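Long-range contacts in probable 2-oxoglutarate-dependent dioxygenase At5g05600 (Arabidopsis thaliana, PDB 6LSV), which catalyses the iron- and 2-oxoglutarate-dependent hydroxylation of the defence hormone jasmonate to 12-hydroxyjasmonate: residues K27-P33 / E219-S225; L172-G177 / A298-N302; A93-R98 / K292-L297. All blocks are in the same frame, centred on the assembly; numbering follows the deposited sequence.

Contact 1: residues K27-P33 / E219-S225; sequences KPASLRP and ELALGLS. With AKG (2-oxoglutaric acid), chain C.
Lys27, Arg32 and Pro33 of an N-terminal loop pack on the turn Glu219 to Leu222, which leads into the jasmonate and 2-oxoglutarate pocket. The one backbone bond between them runs from Lys27 N to Leu220 O, 3.0 Å long and almost straight at 179°. Beside it, Arg32 and Leu220 lie alongside each other and point the same way. Leu220 CD2 sits 3.7 Å from Arg32 CD and reaches over one face of the guanidinium. That group is held within its own loop, where Arg32 NE donates to Lys27 O at 2.8 Å. The Pro33 ring slides past Leu222, with Pro33 CD 4.1 Å from Leu222 CD2. Further along, Gly223 and Leu224 both face Val286, a classic beta bulge in the double-stranded beta-helix fold of this family. Leu224 turns away from the loop, and its CD2 lies 3.6 Å from O2 of 2-oxoglutarate. The Lys27 chain bends at chi2 (-56°), crosses Leu222 at about a right angle and brings NZ to 3.2 Å from Ser225 OG. Asp134 binds both groups, by a salt bridge to Lys27 and a hydrogen bond to Ser225.

Contact 2: residues L172-G177 / A298-N302; sequences LVKLSG and AFFYN. With AKG (2-oxoglutaric acid), chain C; JAA ({(1R,2R)-3-oxo-2-[(2Z)-pent-2-en-1-yl]cyclopentyl}acetic acid), chain D.
Phe299 and Tyr301 point from strand 298-302 to helix 172-177, and each offers a ring face to a side-chain carbon of the helix. Over Phe299 stands Leu172 CB, 3.7 Å from the ring centroid and only 2° off the ring normal. This is a CH-pi contact centred on the ring. The rest of Leu172 slides past the phenylalanine in the opposite direction, which places Leu172 CD2 3.5 Å from Phe299 CB. Val173 comes from another side: its CG2 meets the ring edge, 3.6 Å from Phe299 CZ. Tyr301 makes the second CH-pi contact. Ser176 CB lies 3.5 Å from the centroid of the Tyr301 ring, displaced toward the rim. With CG opposite the backbone nitrogen (chi1 174° in Phe299, -167° in Tyr301), both rings reach across to the helix. The axes of segments 172-177 and 298-302 approach to 9.5 Å. Helix 161-186 here packs on the outer face of the main sheet of the double-stranded beta-helix. Ala298 and Phe300 point the other way, into the active site. Ala298 CB is 3.7 Å from O1 of 2-oxoglutarate, and Phe300 CZ is 3.9 Å from C09 of jasmonate. The interface is held by apolar and CH-pi contacts. The Tyr301 hydroxyl is hydrogen-bonded to Gln195 beyond the two segments, so this buried polar group is satisfied while its ring packs.

Contact 3: residues A93-R98 / K292-L297; sequences ARENWR and KERVSL. With AKG (2-oxoglutaric acid), chain C.
Helix 93-98 and strand 294-297 pass at 8.6 Å between axes, with their directions 124° apart, and come nearest at Arg98 and Val295. Leu297 CD2 lies 3.6 Å from Ala93 CB and 4.0 Å from Trp97 CD1. Val295 CG1 meets Arg94 CG at 4.0 Å, while CG2 packs by the backbone of Arg98. The Arg94 guanidinium itself is paired with Asp91. Arg98 lies with its guanidinium face over Val295 CB and makes a salt bridge at the edge. Its NH1 is 3.0 Å from Glu293 OE2, in the guanidinium plane and nearly on the line of the carboxylate C-O bond, but the hydrogen bond is bent, 138°. Glu95, one turn earlier, is gripped side-on: Arg98 NE meets Glu95 OE1 at 2.8 Å and Arg98 NH2 meets Glu95 OE2. The bend of Arg98 at chi3 (-53°) turns its head to this position. Glu293 is also bound by Tyr211 and His102. Arg294 and Ser296 of the family's RxS motif point to the other side of this double-stranded beta-helix strand, with Val295 facing the helix between them. Arg294 NH1 and NH2 donate to O4 and O3 of 2-oxoglutarate, the latter at 2.8 Å. The carboxylates of Glu95 and Glu293 flank the Arg98 guanidinium. They probably stabilise its positive charge and offset Lys292, whose NZ lies 4.3 Å from Arg98 NH1.

Contacts 2 and 3 both use strand 294-302, and their strand segments adjoin in sequence; their centres are 19 Å apart. Different helices, 161-186 and 87-102, pack on the same outer side of this strand, while its inner side serves 2-oxoglutarate. Strand segment 292-297 holds the C5 carboxylate of 2-oxoglutarate through Arg294; segment 298-302 lies by its C1 carboxylate (Ala298) and by jasmonate (Phe300). Contact 1 lies beyond the pocket, about 30 Å from contact 2 and 22 Å from contact 3 between centres. It touches neither, with nearest atoms about 8 Å away in each case. It still meets 2-oxoglutarate through Leu224, close in sequence to the iron ligands His227 and Asp229.

Contact 1: residues K27-P33 / E219-S225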
loop_
_atom_site.group_PDB
_atom_site.type_symbol
_atom_site.label_atom_id
_atom_site.label_comp_id
_atom_site.label_asym_id
_atom_site.label_seq_id
_atom_site.Cartn_x
_atom_site.Cartn_y
_atom_site.Cartn_z
ATOM N N LYS A 27 -1.200 -21.488 -0.917
ATOM C CA LYS A 27 0.196 -21.112 -0.782
ATOM C C LYS A 27 1.014 -22.293 -0.285
ATOM O O LYS A 27 0.472 -23.230 0.311
ATOM C CB LYS A 27 0.328 -19.935 0.180
ATOM C CG LYS A 27 -0.579 -18.763 -0.159
ATOM C CD LYS A 27 -0.360 -18.276 -1.586
ATOM C CE LYS A 27 -0.913 -16.865 -1.774
ATOM N NZ LYS A 27 -0.750 -16.370 -3.170
ATOM N N PRO A 28 2.322 -22.297 -0.546
ATOM C CA PRO A 28 3.177 -23.356 -0.000
ATOM C C PRO A 28 3.036 -23.442 1.512
ATOM O O PRO A 28 2.764 -22.447 2.188
ATOM C CB PRO A 28 4.586 -22.918 -0.406
ATOM C CG PRO A 28 4.385 -22.121 -1.638
ATOM C CD PRO A 28 3.059 -21.418 -1.474
ATOM N N ALA A 29 3.220 -24.651 2.041
ATOM C CA ALA A 29 3.149 -24.833 3.489
ATOM C C ALA A 29 4.164 -23.967 4.220
ATOM O O ALA A 29 3.974 -23.651 5.398
ATOM C CB ALA A 29 3.357 -26.302 3.847
ATOM N N SER A 30 5.245 -23.573 3.548
ATOM C CA SER A 30 6.248 -22.731 4.187
ATOM C C SER A 30 5.715 -21.345 4.510
ATOM O O SER A 30 6.236 -20.683 5.414
ATOM C CB SER A 30 7.454 -22.592 3.280
ATOM O OG SER A 30 7.877 -23.861 2.843
ATOM N N LEU A 31 4.696 -20.889 3.791
ATOM C CA LEU A 31 4.288 -19.500 3.863
ATOM C C LEU A 31 2.819 -19.330 4.211
ATOM O O LEU A 31 2.330 -18.195 4.212
ATOM C CB LEU A 31 4.603 -18.805 2.534
ATOM C CG LEU A 31 6.066 -18.993 2.101
ATOM C CD1 LEU A 31 6.207 -18.969 0.589
ATOM C CD2 LEU A 31 7.001 -17.971 2.750
ATOM N N ARG A 32 2.113 -20.416 4.521
ATOM C CA ARG A 32 0.742 -20.324 4.992
ATOM C C ARG A 32 0.700 -19.632 6.352
ATOM O O ARG A 32 1.646 -19.730 7.142
ATOM C CB ARG A 32 0.126 -21.715 5.107
ATOM C CG ARG A 32 -0.434 -22.265 3.814
ATOM C CD ARG A 32 -0.689 -23.754 3.936
ATOM N NE ARG A 32 -0.405 -24.456 2.689
ATOM C CZ ARG A 32 -0.305 -25.775 2.584
ATOM N NH1 ARG A 32 -0.468 -26.539 3.656
ATOM N NH2 ARG A 32 -0.047 -26.329 1.407
ATOM N N PRO A 33 -0.388 -18.919 6.656
ATOM C CA PRO A 33 -0.563 -18.351 7.993
ATOM C C PRO A 33 -0.991 -19.412 9.002
ATOM O O PRO A 33 -0.132 -20.090 9.567
ATOM C CB PRO A 33 -1.661 -17.306 7.792
ATOM C CG PRO A 33 -2.418 -17.778 6.597
ATOM C CD PRO A 33 -1.451 -18.510 5.722
ATOM N N GLU A 219 -6.757 -20.779 6.096
ATOM C CA GLU A 219 -5.455 -21.197 6.599
ATOM C C GLU A 219 -4.520 -21.666 5.489
ATOM O O GLU A 219 -3.339 -21.912 5.760
ATOM C CB GLU A 219 -5.621 -22.297 7.653
ATOM C CG GLU A 219 -5.667 -23.711 7.100
ATOM C CD GLU A 219 -7.046 -24.106 6.602
ATOM O OE1 GLU A 219 -7.961 -23.253 6.616
ATOM O OE2 GLU A 219 -7.211 -25.276 6.197
ATOM N N LEU A 220 -5.013 -21.797 4.256
ATOM C CA LEU A 220 -4.173 -22.105 3.105
ATOM C C LEU A 220 -3.932 -20.900 2.211
ATOM O O LEU A 220 -3.065 -20.963 1.332
ATOM C CB LEU A 220 -4.803 -23.216 2.254
ATOM C CG LEU A 220 -5.240 -24.527 2.904
ATOM C CD1 LEU A 220 -5.880 -25.431 1.857
ATOM C CD2 LEU A 220 -4.065 -25.218 3.566
ATOM N N ALA A 221 -4.677 -19.819 2.404
ATOM C CA ALA A 221 -4.706 -18.713 1.467
ATOM C C ALA A 221 -4.147 -17.455 2.116
ATOM O O ALA A 221 -3.965 -17.376 3.333
ATOM C CB ALA A 221 -6.135 -18.463 0.966
ATOM N N LEU A 222 -3.869 -16.467 1.272
ATOM C CA LEU A 222 -3.461 -15.144 1.710
ATOM C C LEU A 222 -4.250 -14.124 0.907
ATOM O O LEU A 222 -4.352 -14.244 -0.318
ATOM C CB LEU A 222 -1.957 -14.923 1.519
ATOM C CG LEU A 222 -1.028 -15.480 2.600
ATOM C CD1 LEU A 222 0.422 -15.348 2.171
ATOM C CD2 LEU A 222 -1.259 -14.778 3.923
ATOM N N GLY A 223 -4.829 -13.141 1.597
ATOM C CA GLY A 223 -5.473 -12.052 0.888
ATOM C C GLY A 223 -4.491 -11.268 0.046
ATOM O O GLY A 223 -4.830 -10.806 -1.047
ATOM N N LEU A 224 -3.258 -11.131 0.530
ATOM C CA LEU A 224 -2.195 -10.447 -0.200
ATOM C C LEU A 224 -0.861 -10.987 0.294
ATOM O O LEU A 224 -0.582 -10.941 1.497
ATOM C CB LEU A 224 -2.289 -8.938 0.006
ATOM C CG LEU A 224 -1.513 -8.043 -0.957
ATOM C CD1 LEU A 224 -1.757 -8.457 -2.401
ATOM C CD2 LEU A 224 -1.907 -6.591 -0.726
ATOM N N SER A 225 -0.045 -11.498 -0.625
ATOM C CA SER A 225 1.219 -12.127 -0.272
ATOM C C SER A 225 2.236 -11.091 0.217
ATOM O O SER A 225 2.069 -9.891 -0.014
ATOM C CB SER A 225 1.769 -12.898 -1.472
ATOM O OG SER A 225 0.959 -14.020 -1.765
HETATM C C1 AKG C . -1.800 -2.808 0.638
HETATM O O1 AKG C . -0.931 -1.913 0.784
HETATM O O2 AKG C . -2.328 -2.976 -0.496
HETATM C C2 AKG C . -2.180 -3.692 1.831
HETATM O O5 AKG C . -1.344 -4.374 2.323
HETATM C C3 AKG C . -3.603 -3.722 2.406
HETATM C C4 AKG C . -3.527 -3.872 3.929
HETATM C C5 AKG C . -4.865 -4.343 4.503
HETATM O O3 AKG C . -5.211 -4.031 5.673
HETATM O O4 AKG C . -5.623 -5.053 3.797
#

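Contact 2: residues L172-G177 / A298-N302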
loop_
_atom_site.group_PDB
_atom_site.type_symbol
_atom_site.label_atom_id
_atom_site.label_comp_id
_atom_site.label_asym_id
_atom_site.label_seq_id
_atom_site.Cartn_x
_atom_site.Cartn_y
_atom_site.Cartn_z
ATOM N N LEU A 172 -5.427 13.279 2.000
ATOM C CA LEU A 172 -4.259 12.451 2.274
ATOM C C LEU A 172 -3.009 12.982 1.584
ATOM O O LEU A 172 -1.894 12.726 2.051
ATOM C CB LEU A 172 -4.535 11.002 1.867
ATOM C CG LEU A 172 -5.063 10.120 3.006
ATOM C CD1 LEU A 172 -6.412 10.612 3.511
ATOM C CD2 LEU A 172 -5.166 8.678 2.584
ATOM N N VAL A 173 -3.164 13.723 0.486
ATOM C CA VAL A 173 -2.025 14.435 -0.087
ATOM C C VAL A 173 -1.519 15.488 0.892
ATOM O O VAL A 173 -0.307 15.638 1.097
ATOM C CB VAL A 173 -2.407 15.050 -1.447
ATOM C CG1 VAL A 173 -1.420 16.140 -1.846
ATOM C CG2 VAL A 173 -2.468 13.971 -2.520
ATOM N N LYS A 174 -2.440 16.221 1.528
ATOM C CA LYS A 174 -2.055 17.209 2.533
ATOM C C LYS A 174 -1.391 16.544 3.733
ATOM O O LYS A 174 -0.368 17.022 4.238
ATOM C CB LYS A 174 -3.282 18.005 2.985
ATOM C CG LYS A 174 -3.824 18.983 1.958
ATOM C CD LYS A 174 -5.056 19.704 2.486
ATOM C CE LYS A 174 -5.787 20.439 1.372
ATOM N NZ LYS A 174 -7.269 20.315 1.491
ATOM N N LEU A 175 -1.975 15.446 4.215
ATOM C CA LEU A 175 -1.409 14.742 5.359
ATOM C C LEU A 175 -0.017 14.207 5.045
ATOM O O LEU A 175 0.876 14.242 5.898
ATOM C CB LEU A 175 -2.346 13.607 5.779
ATOM C CG LEU A 175 -1.837 12.572 6.786
ATOM C CD1 LEU A 175 -1.416 13.235 8.097
ATOM C CD2 LEU A 175 -2.894 11.502 7.027
ATOM N N SER A 176 0.191 13.714 3.820
ATOM C CA SER A 176 1.504 13.190 3.461
ATOM C C SER A 176 2.568 14.279 3.523
ATOM O O SER A 176 3.674 14.043 4.023
ATOM C CB SER A 176 1.469 12.557 2.070
ATOM O OG SER A 176 0.359 11.691 1.906
ATOM N N GLY A 177 2.251 15.477 3.025
ATOM C CA GLY A 177 3.226 16.556 3.053
ATOM C C GLY A 177 3.694 16.880 4.458
ATOM O O GLY A 177 4.881 17.126 4.687
ATOM N N ALA A 298 -5.425 1.799 0.397
ATOM C CA ALA A 298 -3.988 2.042 0.363
ATOM C C ALA A 298 -3.723 3.268 -0.500
ATOM O O ALA A 298 -3.870 3.219 -1.726
ATOM C CB ALA A 298 -3.239 0.822 -0.171
ATOM N N PHE A 299 -3.334 4.362 0.143
ATOM C CA PHE A 299 -2.941 5.585 -0.543
ATOM C C PHE A 299 -1.424 5.606 -0.671
ATOM O O PHE A 299 -0.710 5.451 0.327
ATOM C CB PHE A 299 -3.447 6.807 0.226
ATOM C CG PHE A 299 -2.971 8.124 -0.320
ATOM C CD1 PHE A 299 -1.823 8.722 0.176
ATOM C CD2 PHE A 299 -3.688 8.776 -1.311
ATOM C CE1 PHE A 299 -1.387 9.936 -0.319
ATOM C CE2 PHE A 299 -3.258 9.990 -1.810
ATOM C CZ PHE A 299 -2.105 10.569 -1.313
ATOM N N PHE A 300 -0.935 5.783 -1.895
ATOM C CA PHE A 300 0.495 5.765 -2.184
ATOM C C PHE A 300 0.964 7.183 -2.486
ATOM O O PHE A 300 0.439 7.836 -3.394
ATOM C CB PHE A 300 0.808 4.837 -3.358
ATOM C CG PHE A 300 0.312 3.429 -3.174
ATOM C CD1 PHE A 300 0.785 2.633 -2.141
ATOM C CD2 PHE A 300 -0.624 2.901 -4.045
ATOM C CE1 PHE A 300 0.326 1.331 -1.980
ATOM C CE2 PHE A 300 -1.081 1.607 -3.892
ATOM C CZ PHE A 300 -0.604 0.821 -2.858
ATOM N N TYR A 301 1.949 7.650 -1.724
ATOM C CA TYR A 301 2.575 8.953 -1.925
ATOM C C TYR A 301 3.962 8.711 -2.508
ATOM O O TYR A 301 4.854 8.202 -1.819
ATOM C CB TYR A 301 2.643 9.726 -0.610
ATOM C CG TYR A 301 2.973 11.190 -0.756
ATOM C CD1 TYR A 301 2.014 12.102 -1.183
ATOM C CD2 TYR A 301 4.240 11.666 -0.449
ATOM C CE1 TYR A 301 2.311 13.447 -1.300
ATOM C CE2 TYR A 301 4.548 13.007 -0.570
ATOM C CZ TYR A 301 3.581 13.892 -0.998
ATOM O OH TYR A 301 3.887 15.227 -1.118
ATOM N N ASN A 302 4.147 9.077 -3.773
ATOM C CA ASN A 302 5.323 8.614 -4.485
ATOM C C ASN A 302 6.150 9.778 -5.014
ATOM O O ASN A 302 5.619 10.866 -5.257
ATOM C CB ASN A 302 4.915 7.711 -5.655
ATOM C CG ASN A 302 4.166 6.476 -5.199
ATOM O OD1 ASN A 302 4.461 5.911 -4.146
ATOM N ND2 ASN A 302 3.186 6.053 -5.988
HETATM C C1 AKG C . -1.800 -2.808 0.638
HETATM O O1 AKG C . -0.931 -1.913 0.784
HETATM O O2 AKG C . -2.328 -2.976 -0.496
HETATM C C2 AKG C . -2.180 -3.692 1.831
HETATM O O5 AKG C . -1.344 -4.374 2.323
HETATM C C3 AKG C . -3.603 -3.722 2.406
HETATM C C4 AKG C . -3.527 -3.872 3.929
HETATM C C5 AKG C . -4.865 -4.343 4.503
HETATM O O3 AKG C . -5.211 -4.031 5.673
HETATM O O4 AKG C . -5.623 -5.053 3.797
HETATM O O01 JAA D . -1.693 -2.433 -7.598
HETATM O O02 JAA D . 2.658 2.145 -8.367
HETATM O O03 JAA D . 3.301 0.846 -9.989
HETATM C C04 JAA D . 0.944 -0.386 -8.119
HETATM C C05 JAA D . 0.419 -1.749 -7.404
HETATM C C06 JAA D . 0.506 -0.554 -9.598
HETATM C C07 JAA D . -0.436 -1.565 -9.609
HETATM C C08 JAA D . -0.688 -1.990 -8.045
HETATM C C09 JAA D . 0.140 -1.529 -5.853
HETATM C C10 JAA D . 2.362 -0.242 -8.035
HETATM C C11 JAA D . 1.416 -1.778 -5.047
HETATM C C12 JAA D . 2.798 0.985 -8.842
HETATM C C13 JAA D . 1.423 -2.549 -3.977
HETATM C C14 JAA D . 0.153 -3.241 -3.489
HETATM C C15 JAA D . 0.421 -4.735 -3.311
#

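Contact 3: residues A93-R98 / K292-L297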
loop_
_atom_site.group_PDB
_atom_site.type_symbol
_atom_site.label_atom_id
_atom_site.label_comp_id
_atom_site.label_asym_id
_atom_site.label_seq_id
_atom_site.Cartn_x
_atom_site.Cartn_y
_atom_site.Cartn_z
ATOM N N ALA A 93 -15.337 6.875 2.808
ATOM C CA ALA A 93 -14.447 6.266 1.825
ATOM C C ALA A 93 -14.534 4.745 1.870
ATOM O O ALA A 93 -14.595 4.086 0.826
ATOM C CB ALA A 93 -13.010 6.729 2.066
ATOM N N ARG A 94 -14.550 4.173 3.071
ATOM C CA ARG A 94 -14.621 2.722 3.185
ATOM C C ARG A 94 -15.968 2.196 2.703
ATOM O O ARG A 94 -16.027 1.245 1.914
ATOM C CB ARG A 94 -14.362 2.299 4.629
ATOM C CG ARG A 94 -14.517 0.814 4.866
ATOM C CD ARG A 94 -14.520 0.495 6.349
ATOM N NE ARG A 94 -13.261 0.860 6.993
ATOM C CZ ARG A 94 -13.077 1.964 7.709
ATOM N NH1 ARG A 94 -14.074 2.824 7.880
ATOM N NH2 ARG A 94 -11.890 2.207 8.254
ATOM N N GLU A 95 -17.065 2.810 3.158
ATOM C CA GLU A 95 -18.388 2.274 2.848
ATOM C C GLU A 95 -18.781 2.523 1.397
ATOM O O GLU A 95 -19.525 1.725 0.818
ATOM C CB GLU A 95 -19.431 2.857 3.799
ATOM C CG GLU A 95 -19.216 2.462 5.253
ATOM C CD GLU A 95 -18.958 0.972 5.427
ATOM O OE1 GLU A 95 -19.762 0.160 4.922
ATOM O OE2 GLU A 95 -17.943 0.614 6.064
ATOM N N ASN A 96 -18.297 3.610 0.795
ATOM C CA ASN A 96 -18.477 3.793 -0.642
ATOM C C ASN A 96 -17.802 2.672 -1.419
ATOM O O ASN A 96 -18.401 2.081 -2.325
ATOM C CB ASN A 96 -17.923 5.149 -1.075
ATOM C CG ASN A 96 -18.970 6.240 -1.050
ATOM O OD1 ASN A 96 -19.466 6.659 -2.093
ATOM N ND2 ASN A 96 -19.314 6.706 0.145
ATOM N N TRP A 97 -16.548 2.366 -1.080
ATOM C CA TRP A 97 -15.842 1.292 -1.772
ATOM C C TRP A 97 -16.445 -0.067 -1.441
ATOM O O TRP A 97 -16.570 -0.926 -2.323
ATOM C CB TRP A 97 -14.353 1.331 -1.427
ATOM C CG TRP A 97 -13.602 2.341 -2.241
ATOM C CD1 TRP A 97 -13.129 3.551 -1.818
ATOM C CD2 TRP A 97 -13.254 2.237 -3.626
ATOM N NE1 TRP A 97 -12.505 4.203 -2.856
ATOM C CE2 TRP A 97 -12.569 3.417 -3.976
ATOM C CE3 TRP A 97 -13.454 1.258 -4.603
ATOM C CZ2 TRP A 97 -12.078 3.641 -5.260
ATOM C CZ3 TRP A 97 -12.970 1.485 -5.875
ATOM C CH2 TRP A 97 -12.291 2.667 -6.193
ATOM N N ARG A 98 -16.830 -0.281 -0.181
ATOM C CA ARG A 98 -17.506 -1.526 0.171
ATOM C C ARG A 98 -18.763 -1.718 -0.668
ATOM O O ARG A 98 -19.049 -2.831 -1.123
ATOM C CB ARG A 98 -17.850 -1.544 1.660
ATOM C CG ARG A 98 -18.430 -2.872 2.124
ATOM C CD ARG A 98 -19.138 -2.751 3.465
ATOM N NE ARG A 98 -18.306 -2.148 4.507
ATOM C CZ ARG A 98 -17.269 -2.749 5.082
ATOM N NH1 ARG A 98 -16.920 -3.978 4.712
ATOM N NH2 ARG A 98 -16.579 -2.121 6.025
ATOM N N LYS A 292 -16.095 -13.432 7.425
ATOM C CA LYS A 292 -16.355 -12.040 7.093
ATOM C C LYS A 292 -15.309 -11.560 6.094
ATOM O O LYS A 292 -14.267 -12.188 5.888
ATOM C CB LYS A 292 -16.403 -11.163 8.357
ATOM C CG LYS A 292 -17.081 -9.793 8.156
ATOM C CD LYS A 292 -18.258 -9.840 7.160
ATOM C CE LYS A 292 -18.921 -8.476 7.038
ATOM N NZ LYS A 292 -17.924 -7.369 7.182
ATOM N N GLU A 293 -15.626 -10.450 5.447
ATOM C CA GLU A 293 -14.804 -9.832 4.426
ATOM C C GLU A 293 -13.977 -8.715 5.050
ATOM O O GLU A 293 -14.038 -8.462 6.255
ATOM C CB GLU A 293 -15.693 -9.303 3.300
ATOM C CG GLU A 293 -16.928 -8.575 3.823
ATOM C CD GLU A 293 -17.546 -7.644 2.798
ATOM O OE1 GLU A 293 -18.175 -8.149 1.844
ATOM O OE2 GLU A 293 -17.407 -6.410 2.950
ATOM N N ARG A 294 -13.199 -8.036 4.211
ATOM C CA ARG A 294 -12.427 -6.876 4.622
ATOM C C ARG A 294 -12.381 -5.891 3.467
ATOM O O ARG A 294 -12.477 -6.277 2.300
ATOM C CB ARG A 294 -10.993 -7.247 5.048
ATOM C CG ARG A 294 -10.872 -7.832 6.449
ATOM C CD ARG A 294 -9.414 -8.015 6.888
ATOM N NE ARG A 294 -8.798 -6.782 7.376
ATOM C CZ ARG A 294 -7.905 -6.064 6.699
ATOM N NH1 ARG A 294 -7.506 -6.451 5.493
ATOM N NH2 ARG A 294 -7.408 -4.953 7.229
ATOM N N VAL A 295 -12.239 -4.612 3.805
ATOM C CA VAL A 295 -12.029 -3.557 2.821
ATOM C C VAL A 295 -10.974 -2.616 3.379
ATOM O O VAL A 295 -11.154 -2.053 4.466
ATOM C CB VAL A 295 -13.321 -2.782 2.500
ATOM C CG1 VAL A 295 -12.985 -1.433 1.885
ATOM C CG2 VAL A 295 -14.212 -3.592 1.569
ATOM N N SER A 296 -9.875 -2.445 2.649
ATOM C CA SER A 296 -8.796 -1.569 3.076
ATOM C C SER A 296 -8.402 -0.640 1.940
ATOM O O SER A 296 -8.485 -0.998 0.763
ATOM C CB SER A 296 -7.582 -2.366 3.556
ATOM O OG SER A 296 -7.984 -3.428 4.404
ATOM N N LEU A 297 -7.967 0.561 2.311
ATOM C CA LEU A 297 -7.641 1.619 1.365
ATOM C C LEU A 297 -6.162 1.952 1.493
ATOM O O LEU A 297 -5.700 2.344 2.571
ATOM C CB LEU A 297 -8.501 2.860 1.612
ATOM C CG LEU A 297 -9.950 2.868 1.108
ATOM C CD1 LEU A 297 -10.835 1.890 1.867
ATOM C CD2 LEU A 297 -10.523 4.272 1.192
HETATM C C1 AKG C . -1.800 -2.808 0.638
HETATM O O1 AKG C . -0.931 -1.913 0.784
HETATM O O2 AKG C . -2.328 -2.976 -0.496
HETATM C C2 AKG C . -2.180 -3.692 1.831
HETATM O O5 AKG C . -1.344 -4.374 2.323
HETATM C C3 AKG C . -3.603 -3.722 2.406
HETATM C C4 AKG C . -3.527 -3.872 3.929
HETATM C C5 AKG C . -4.865 -4.343 4.503
HETATM O O3 AKG C . -5.211 -4.031 5.673
HETATM O O4 AKG C . -5.623 -5.053 3.797
#